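Local atomic coordinates of cytolethal distending toxin subunit B (Escherichia coli, PDB entry 2F1N), a protein that nicks DNA as the active endonuclease subunit of a tripartite bacterial toxin, very probably causing the DNA damage that arrests host cells at G2/M. Residues A[50-55]-A[143-148]; A[93-98]-A[108-113]; A[187-192]-A[217-222]. All coordinates share one frame; numbering follows the deposited sequence.

Contacts 1 and 2 lie in the core, contact 3 nearer the surface. Contact 1 joins the two sheets of the sandwich face to face, by interlocking side chains and one hydroxyl bond. Contact 2 lies within one of those sheets and is carried by paired backbone bonds. The two share that sheet, strand 109-113 running beside strand 50-56, with probable bonds from V53 N to A110 O and from V112 N to L51 O. Contact 3, centred about 24 Å from the centre of contact 2, ties the start of helix 190-194 to the loop before strand 222-228 by a salt bridge and a backbone N-H bound to a carboxylate. Contact 1 reaches it where N187 ND2 probably donates to A148 O.

Contact 1 of 3, residues A[50-55]-A[143-148]; sequences ILAVQE and FFTAHA
I50 drives its CD1 methyl onto one face of the F143 ring, 3.4 Å from the ring centroid and shifted toward the rim, in a CH-pi contact. The two side chains cross at about a right angle, so the slim end of the CG1 arm meets a broad flat surface. Next along, A52 and T145 bring their CB atoms to 3.5 Å; the small alanine lets the backbones come near, and the strand axes pass 6.4 Å apart. T145 holds OG1 trans to its main-chain nitrogen (chi1 180°), and the hydroxyl there donates to V53 O at 3.1 Å, from well above the carbonyl plane. A threonine suits this spot because it fills apolar space while bonding a main-chain oxygen. These strands, 21° from parallel, belong to different sheets and face each other inside the DNase I-like beta sandwich; I138 and L134 of strand 133-138 extend the packing around I50 and T145. The other end is looser and wetter. The aliphatic part of Q54 packs on H147, Q54 CG to H147 CB 3.8 Å, but the chain turns a corner at 54-55. A water fills in between, 2.8 Å from both E55 N, which donates to it, and H147 ND1. Partly exposed, E55 sets OE2 3.4 Å from H147 CE1, the carboxylate 26° from the ring plane, while N22 donates to the same oxygen.

Contact 2 of 3, residues A[93-98]-A[108-113]; sequences VYIYFS and NLALVS
F97 carries its ring carbon CG anti to the backbone N (chi1 -159°), which swings the ring across the neighbouring strand, CD2 reaching A110 CB at 3.7 Å. L109 O lies over the centre of one ring face, and the small A110 lets so large a ring lean over. On the opposite face of the sheet, Y96 instead has CG beside its backbone N (chi1 -63°), and the edge of its ring, at CE2, meets S113 OG in plane at 3.5 Å. The phenol OH is hydrogen-bonded to the E79 carboxylate and to the backbone N of A117. Beneath, the backbones are pinned by six hydrogen bonds, two each for the pairs Y94-S113, Y96-L111 and S98-L109; Y96 N to L111 O is the shortest, at 2.7 Å. Between them sit the non-hydrogen-bonded pairs I95-V112 and F97-A110. Branched aliphatic residues suit this side, where I95 and V112 pack on W34 of helix 31-42, whereas Y96 and L111 meet I136 of the other sheet. Helix on one face and second sheet on the other mark this antiparallel beta hairpin as part of the layered DNase I-like sandwich.

Contact 3 of 3, residues A[187-192]-A[217-222]; sequences NREPAD and SQRTLD
The carboxylate of E189 meets the guanidinium of R219 obliquely, the two planes 30° apart, and their salt bridge is long, OE1 to NH1 3.5 Å. E189 is the N-cap residue of helix 190-194, set against the loop before strand 222-228 of the DNase I-like fold. L221 CD2 lies over the centre of one R219 guanidinium face, 3.6 Å above it, giving the flat cation an apolar floor. In R188 the guanidinium has D192 O at its edge, in plane, as a weak acceptor, while D192 OD2 lies well out of that plane and adds charge attraction alone; N154 accepts from NE. R188 to D192 belong to the nuclear localization signal. Proline suits the first turn, where it sacrifices no helical N-H bond, and P190 CG packs 4.0 Å from T220 CG2. Bent at chi2 (89°), the E189 chain turns its carboxylate toward the loop. There OE2 accepts a hydrogen bond from T220 N at 2.8 Å, nearly straight but from above the carboxylate plane (71°). One carboxylate grips a backbone N-H and a neighbouring arginine. At the other end N187 brings OD1 to 3.6 Å from L221 CD1, while its ND2 donates to A148 O. T220 O, buried here with no hydrogen-bond partner, receives a CA-H...O contact: E189 CA points its hydrogen almost straight at it, 3.4 Å away.

Contact 1 of 3, residues A[50-55]-A[143-148]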
loop_
_atom_site.group_PDB
_atom_site.type_symbol
_atom_site.label_atom_id
_atom_site.label_comp_id
_atom_site.label_asym_id
_atom_site.label_seq_id
_atom_site.Cartn_x
_atom_site.Cartn_y
_atom_site.Cartn_z
ATOM N N ILE A 50 -2.444 2.561 8.495
ATOM C CA ILE A 50 -1.840 1.637 7.534
ATOM C C ILE A 50 -0.997 2.472 6.589
ATOM O O ILE A 50 -1.465 3.476 6.059
ATOM C CB ILE A 50 -2.912 0.841 6.783
ATOM C CG1 ILE A 50 -3.566 -0.143 7.777
ATOM C CG2 ILE A 50 -2.262 -0.014 5.664
ATOM C CD1 ILE A 50 -4.883 -0.609 7.414
ATOM N N LEU A 51 0.265 2.083 6.424
ATOM C CA LEU A 51 1.115 2.672 5.415
ATOM C C LEU A 51 1.569 1.592 4.396
ATOM O O LEU A 51 2.175 0.573 4.765
ATOM C CB LEU A 51 2.373 3.318 6.060
ATOM C CG LEU A 51 3.429 3.882 5.101
ATOM C CD1 LEU A 51 2.865 5.082 4.280
ATOM C CD2 LEU A 51 4.706 4.233 5.868
ATOM N N ALA A 52 1.328 1.877 3.106
ATOM C CA ALA A 52 1.827 1.041 2.035
ATOM C C ALA A 52 3.149 1.649 1.586
ATOM O O ALA A 52 3.256 2.871 1.379
ATOM C CB ALA A 52 0.831 0.988 0.846
ATOM N N VAL A 53 4.134 0.795 1.421
ATOM C CA VAL A 53 5.489 1.255 1.031
ATOM C C VAL A 53 5.953 0.533 -0.241
ATOM O O VAL A 53 5.751 -0.714 -0.389
ATOM C CB VAL A 53 6.506 0.972 2.188
ATOM C CG1 VAL A 53 7.926 1.613 1.861
ATOM C CG2 VAL A 53 5.973 1.484 3.536
ATOM N N GLN A 54 6.579 1.308 -1.159
ATOM C CA GLN A 54 7.235 0.735 -2.342
ATOM C C GLN A 54 8.739 1.119 -2.338
ATOM O O GLN A 54 9.117 2.045 -1.621
ATOM C CB GLN A 54 6.575 1.213 -3.669
ATOM C CG GLN A 54 5.014 0.952 -3.632
ATOM C CD GLN A 54 4.300 2.097 -2.938
ATOM O OE1 GLN A 54 4.704 3.268 -3.071
ATOM N NE2 GLN A 54 3.271 1.767 -2.114
ATOM N N GLU A 55 9.547 0.358 -3.078
ATOM C CA GLU A 55 11.039 0.479 -3.031
ATOM C C GLU A 55 11.473 0.549 -1.566
ATOM O O GLU A 55 12.214 1.455 -1.147
ATOM C CB GLU A 55 11.498 1.703 -3.831
ATOM C CG GLU A 55 11.003 1.615 -5.276
ATOM C CD GLU A 55 11.578 2.689 -6.201
ATOM O OE1 GLU A 55 12.731 3.172 -5.987
ATOM O OE2 GLU A 55 10.872 2.960 -7.184
ATOM N N PHE A 143 -6.129 -4.122 2.583
ATOM C CA PHE A 143 -5.306 -3.040 2.078
ATOM C C PHE A 143 -4.093 -3.658 1.392
ATOM O O PHE A 143 -3.503 -4.573 1.953
ATOM C CB PHE A 143 -4.818 -2.217 3.270
ATOM C CG PHE A 143 -5.944 -1.600 4.051
ATOM C CD1 PHE A 143 -6.463 -0.359 3.667
ATOM C CD2 PHE A 143 -6.497 -2.276 5.130
ATOM C CE1 PHE A 143 -7.538 0.225 4.388
ATOM C CE2 PHE A 143 -7.574 -1.702 5.860
ATOM C CZ PHE A 143 -8.058 -0.461 5.477
ATOM N N PHE A 144 -3.799 -3.184 0.167
ATOM C CA PHE A 144 -2.666 -3.684 -0.629
ATOM C C PHE A 144 -1.665 -2.589 -0.884
ATOM O O PHE A 144 -2.014 -1.410 -0.966
ATOM C CB PHE A 144 -3.125 -4.214 -1.995
ATOM C CG PHE A 144 -3.928 -5.504 -1.906
ATOM C CD1 PHE A 144 -5.235 -5.486 -1.459
ATOM C CD2 PHE A 144 -3.311 -6.726 -2.140
ATOM C CE1 PHE A 144 -5.995 -6.707 -1.348
ATOM C CE2 PHE A 144 -4.017 -7.928 -2.042
ATOM C CZ PHE A 144 -5.355 -7.928 -1.617
ATOM N N THR A 145 -0.395 -2.999 -0.959
ATOM C CA THR A 145 0.614 -2.135 -1.574
ATOM C C THR A 145 0.992 -2.606 -3.002
ATOM O O THR A 145 1.116 -3.798 -3.246
ATOM C CB THR A 145 1.844 -2.026 -0.644
ATOM O OG1 THR A 145 2.841 -1.167 -1.272
ATOM C CG2 THR A 145 2.554 -3.422 -0.436
ATOM N N ALA A 146 1.101 -1.658 -3.940
ATOM C CA ALA A 146 1.347 -1.992 -5.358
ATOM C C ALA A 146 2.432 -1.110 -5.933
ATOM O O ALA A 146 2.579 0.074 -5.544
ATOM C CB ALA A 146 0.117 -1.824 -6.202
ATOM N N HIS A 147 3.222 -1.707 -6.832
ATOM C CA HIS A 147 4.222 -0.905 -7.520
ATOM C C HIS A 147 4.275 -1.339 -8.978
ATOM O O HIS A 147 4.984 -2.284 -9.339
ATOM C CB HIS A 147 5.583 -1.060 -6.863
ATOM C CG HIS A 147 6.632 -0.195 -7.499
ATOM N ND1 HIS A 147 7.979 -0.382 -7.256
ATOM C CD2 HIS A 147 6.532 0.843 -8.373
ATOM C CE1 HIS A 147 8.670 0.508 -7.958
ATOM N NE2 HIS A 147 7.819 1.264 -8.650
ATOM N N ALA A 148 3.529 -0.637 -9.828
ATOM C CA ALA A 148 3.426 -0.991 -11.238
ATOM C C ALA A 148 4.717 -0.617 -11.939
ATOM O O ALA A 148 5.457 0.192 -11.422
ATOM C CB ALA A 148 2.222 -0.259 -11.875
HETATM O O HOH W 1 8.560 -1.590 -4.846
#

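Contact 2 of 3, residues A[93-98]-A[108-113]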
loop_
_atom_site.group_PDB
_atom_site.type_symbol
_atom_site.label_atom_id
_atom_site.label_comp_id
_atom_site.label_asym_id
_atom_site.label_seq_id
_atom_site.Cartn_x
_atom_site.Cartn_y
_atom_site.Cartn_z
ATOM N N VAL A 93 4.185 -1.613 16.172
ATOM C CA VAL A 93 3.457 -1.755 14.914
ATOM C C VAL A 93 3.889 -3.067 14.258
ATOM O O VAL A 93 4.958 -3.612 14.595
ATOM C CB VAL A 93 3.671 -0.552 13.943
ATOM C CG1 VAL A 93 3.007 0.773 14.483
ATOM C CG2 VAL A 93 5.157 -0.389 13.558
ATOM N N TYR A 94 3.090 -3.532 13.313
ATOM C CA TYR A 94 3.375 -4.747 12.554
ATOM C C TYR A 94 3.832 -4.376 11.154
ATOM O O TYR A 94 3.263 -3.503 10.511
ATOM C CB TYR A 94 2.094 -5.635 12.464
ATOM C CG TYR A 94 1.800 -6.329 13.769
ATOM C CD1 TYR A 94 1.104 -5.673 14.769
ATOM C CD2 TYR A 94 2.232 -7.635 13.967
ATOM C CE1 TYR A 94 0.847 -6.318 16.013
ATOM C CE2 TYR A 94 1.977 -8.289 15.142
ATOM C CZ TYR A 94 1.257 -7.627 16.157
ATOM O OH TYR A 94 0.991 -8.277 17.340
ATOM N N ILE A 95 4.908 -5.022 10.663
ATOM C CA ILE A 95 5.358 -4.785 9.290
ATOM C C ILE A 95 5.200 -6.047 8.487
ATOM O O ILE A 95 5.607 -7.130 8.940
ATOM C CB ILE A 95 6.885 -4.370 9.277
ATOM C CG1 ILE A 95 7.121 -3.092 10.113
ATOM C CG2 ILE A 95 7.324 -4.129 7.809
ATOM C CD1 ILE A 95 8.657 -2.724 10.175
ATOM N N TYR A 96 4.639 -5.949 7.287
ATOM C CA TYR A 96 4.557 -7.135 6.407
ATOM C C TYR A 96 5.472 -6.787 5.268
ATOM O O TYR A 96 5.274 -5.778 4.537
ATOM C CB TYR A 96 3.079 -7.349 5.940
ATOM C CG TYR A 96 2.283 -7.631 7.165
ATOM C CD1 TYR A 96 2.216 -8.943 7.676
ATOM C CD2 TYR A 96 1.738 -6.578 7.930
ATOM C CE1 TYR A 96 1.547 -9.224 8.883
ATOM C CE2 TYR A 96 1.106 -6.842 9.153
ATOM C CZ TYR A 96 1.010 -8.162 9.614
ATOM O OH TYR A 96 0.410 -8.425 10.844
ATOM N N PHE A 97 6.533 -7.575 5.148
ATOM C CA PHE A 97 7.638 -7.181 4.260
ATOM C C PHE A 97 7.887 -8.228 3.206
ATOM O O PHE A 97 8.019 -9.406 3.550
ATOM C CB PHE A 97 8.907 -6.918 5.098
ATOM C CG PHE A 97 9.913 -6.041 4.387
ATOM C CD1 PHE A 97 10.750 -6.569 3.461
ATOM C CD2 PHE A 97 9.972 -4.656 4.664
ATOM C CE1 PHE A 97 11.664 -5.767 2.768
ATOM C CE2 PHE A 97 10.906 -3.832 3.963
ATOM C CZ PHE A 97 11.720 -4.414 3.016
ATOM N N SER A 98 8.025 -7.805 1.944
ATOM C CA SER A 98 8.361 -8.756 0.876
ATOM C C SER A 98 9.650 -8.331 0.213
ATOM O O SER A 98 9.664 -7.308 -0.452
ATOM C CB SER A 98 7.301 -8.818 -0.215
ATOM O OG SER A 98 6.104 -9.280 0.349
ATOM N N ASN A 108 11.542 -3.643 -3.229
ATOM C CA ASN A 108 10.819 -4.379 -2.166
ATOM C C ASN A 108 9.528 -3.686 -1.771
ATOM O O ASN A 108 9.387 -2.503 -1.943
ATOM C CB ASN A 108 11.713 -4.610 -0.958
ATOM C CG ASN A 108 12.909 -5.487 -1.297
ATOM O OD1 ASN A 108 12.842 -6.307 -2.191
ATOM N ND2 ASN A 108 13.950 -5.385 -0.506
ATOM N N LEU A 109 8.593 -4.459 -1.227
ATOM C CA LEU A 109 7.279 -3.930 -0.819
ATOM C C LEU A 109 7.030 -4.128 0.651
ATOM O O LEU A 109 7.520 -5.099 1.246
ATOM C CB LEU A 109 6.156 -4.670 -1.554
ATOM C CG LEU A 109 6.086 -4.426 -3.053
ATOM C CD1 LEU A 109 5.206 -5.560 -3.633
ATOM C CD2 LEU A 109 5.589 -3.061 -3.388
ATOM N N ALA A 110 6.270 -3.195 1.238
ATOM C CA ALA A 110 5.821 -3.389 2.641
ATOM C C ALA A 110 4.471 -2.764 2.929
ATOM O O ALA A 110 4.041 -1.827 2.254
ATOM C CB ALA A 110 6.890 -2.822 3.668
ATOM N N LEU A 111 3.836 -3.307 3.957
ATOM C CA LEU A 111 2.706 -2.650 4.633
ATOM C C LEU A 111 3.049 -2.564 6.110
ATOM O O LEU A 111 3.534 -3.540 6.720
ATOM C CB LEU A 111 1.459 -3.480 4.415
ATOM C CG LEU A 111 0.774 -3.408 3.064
ATOM C CD1 LEU A 111 -0.086 -4.689 2.870
ATOM C CD2 LEU A 111 -0.139 -2.155 3.065
ATOM N N VAL A 112 2.775 -1.411 6.708
ATOM C CA VAL A 112 2.975 -1.212 8.132
ATOM C C VAL A 112 1.594 -0.932 8.734
ATOM O O VAL A 112 0.823 -0.124 8.167
ATOM C CB VAL A 112 3.864 0.005 8.390
ATOM C CG1 VAL A 112 4.302 0.049 9.886
ATOM C CG2 VAL A 112 5.107 -0.060 7.456
ATOM N N SER A 113 1.287 -1.609 9.819
ATOM C CA SER A 113 -0.050 -1.438 10.420
ATOM C C SER A 113 -0.029 -1.384 11.924
ATOM O O SER A 113 0.696 -2.116 12.554
ATOM C CB SER A 113 -0.994 -2.565 10.019
ATOM O OG SER A 113 -0.291 -3.743 9.826
#

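Contact 3 of 3, residues A[187-192]-A[217-222]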
loop_
_atom_site.group_PDB
_atom_site.type_symbol
_atom_site.label_atom_id
_atom_site.label_comp_id
_atom_site.label_asym_id
_atom_site.label_seq_id
_atom_site.Cartn_x
_atom_site.Cartn_y
_atom_site.Cartn_z
ATOM N N ASN A 187 2.379 4.361 -11.488
ATOM C CA ASN A 187 3.247 4.726 -12.628
ATOM C C ASN A 187 2.490 5.106 -13.903
ATOM O O ASN A 187 3.029 5.007 -15.001
ATOM C CB ASN A 187 4.308 3.631 -12.913
ATOM C CG ASN A 187 5.662 3.983 -12.333
ATOM O OD1 ASN A 187 6.125 5.142 -12.445
ATOM N ND2 ASN A 187 6.296 3.034 -11.684
ATOM N N ARG A 188 1.267 5.592 -13.712
ATOM C CA ARG A 188 0.428 6.262 -14.724
ATOM C C ARG A 188 -0.544 7.156 -13.963
ATOM O O ARG A 188 -0.793 6.926 -12.767
ATOM C CB ARG A 188 -0.286 5.247 -15.627
ATOM C CG ARG A 188 -1.279 4.341 -14.905
ATOM C CD ARG A 188 -2.162 3.605 -15.955
ATOM N NE ARG A 188 -1.449 2.565 -16.675
ATOM C CZ ARG A 188 -1.931 1.960 -17.786
ATOM N NH1 ARG A 188 -3.088 2.377 -18.326
ATOM N NH2 ARG A 188 -1.278 0.964 -18.371
ATOM N N GLU A 189 -1.085 8.185 -14.643
ATOM C CA GLU A 189 -1.930 9.153 -13.999
ATOM C C GLU A 189 -3.310 8.506 -13.733
ATOM O O GLU A 189 -3.640 7.546 -14.369
ATOM C CB GLU A 189 -2.045 10.419 -14.897
ATOM C CG GLU A 189 -1.735 11.699 -14.161
ATOM C CD GLU A 189 -0.277 12.066 -14.196
ATOM O OE1 GLU A 189 0.538 11.255 -14.660
ATOM O OE2 GLU A 189 0.043 13.202 -13.787
ATOM N N PRO A 190 -4.055 8.998 -12.750
ATOM C CA PRO A 190 -5.354 8.417 -12.372
ATOM C C PRO A 190 -6.356 8.199 -13.532
ATOM O O PRO A 190 -6.931 7.124 -13.679
ATOM C CB PRO A 190 -5.878 9.438 -11.376
ATOM C CG PRO A 190 -4.681 9.974 -10.748
ATOM C CD PRO A 190 -3.701 10.126 -11.858
ATOM N N ALA A 191 -6.605 9.223 -14.340
ATOM C CA ALA A 191 -7.507 9.032 -15.478
ATOM C C ALA A 191 -7.000 8.004 -16.483
ATOM O O ALA A 191 -7.807 7.310 -17.138
ATOM C CB ALA A 191 -7.806 10.388 -16.181
ATOM N N ASP A 192 -5.660 7.903 -16.626
ATOM C CA ASP A 192 -5.078 6.909 -17.486
ATOM C C ASP A 192 -5.317 5.483 -17.014
ATOM O O ASP A 192 -5.505 4.594 -17.818
ATOM C CB ASP A 192 -3.575 7.152 -17.662
ATOM C CG ASP A 192 -3.008 6.353 -18.769
ATOM O OD1 ASP A 192 -3.379 6.620 -19.946
ATOM O OD2 ASP A 192 -2.184 5.434 -18.607
ATOM N N SER A 217 8.474 15.355 -10.863
ATOM C CA SER A 217 8.394 15.593 -12.306
ATOM C C SER A 217 6.974 16.049 -12.673
ATOM O O SER A 217 6.574 16.012 -13.841
ATOM C CB SER A 217 8.801 14.333 -13.062
ATOM O OG SER A 217 10.226 14.230 -13.120
ATOM N N GLN A 218 6.236 16.464 -11.651
ATOM C CA GLN A 218 4.856 16.966 -11.756
ATOM C C GLN A 218 3.788 15.935 -12.139
ATOM O O GLN A 218 2.651 16.308 -12.514
ATOM C CB GLN A 218 4.789 18.208 -12.668
ATOM C CG GLN A 218 5.310 19.490 -11.974
ATOM C CD GLN A 218 4.991 19.563 -10.475
ATOM O OE1 GLN A 218 5.878 19.300 -9.628
ATOM N NE2 GLN A 218 3.742 19.921 -10.139
ATOM N N ARG A 219 4.120 14.647 -12.039
ATOM C CA ARG A 219 3.119 13.627 -12.378
ATOM C C ARG A 219 2.429 13.166 -11.098
ATOM O O ARG A 219 3.025 13.239 -10.014
ATOM C CB ARG A 219 3.772 12.454 -13.121
ATOM C CG ARG A 219 4.301 12.903 -14.536
ATOM C CD ARG A 219 3.842 12.001 -15.684
ATOM N NE ARG A 219 4.590 10.742 -15.612
ATOM C CZ ARG A 219 4.132 9.529 -15.927
ATOM N NH1 ARG A 219 2.886 9.337 -16.392
ATOM N NH2 ARG A 219 4.953 8.494 -15.777
ATOM N N THR A 220 1.197 12.698 -11.246
ATOM C CA THR A 220 0.437 12.163 -10.114
ATOM C C THR A 220 0.428 10.640 -10.319
ATOM O O THR A 220 -0.361 10.128 -11.102
ATOM C CB THR A 220 -0.985 12.731 -10.165
ATOM O OG1 THR A 220 -0.920 14.164 -9.947
ATOM C CG2 THR A 220 -1.854 12.198 -9.009
ATOM N N LEU A 221 1.359 9.952 -9.667
ATOM C CA LEU A 221 1.563 8.519 -9.883
ATOM C C LEU A 221 1.187 7.662 -8.679
ATOM O O LEU A 221 1.090 6.430 -8.796
ATOM C CB LEU A 221 3.026 8.259 -10.200
ATOM C CG LEU A 221 3.542 8.959 -11.458
ATOM C CD1 LEU A 221 5.012 8.529 -11.736
ATOM C CD2 LEU A 221 2.652 8.759 -12.671
ATOM N N ASP A 222 1.061 8.306 -7.522
ATOM C CA ASP A 222 0.894 7.588 -6.241
ATOM C C ASP A 222 -0.484 7.941 -5.701
ATOM O O ASP A 222 -0.760 9.110 -5.408
ATOM C CB ASP A 222 1.957 8.075 -5.250
ATOM C CG ASP A 222 3.341 7.893 -5.771
ATOM O OD1 ASP A 222 3.811 6.717 -5.720
ATOM O OD2 ASP A 222 4.040 8.826 -6.306
#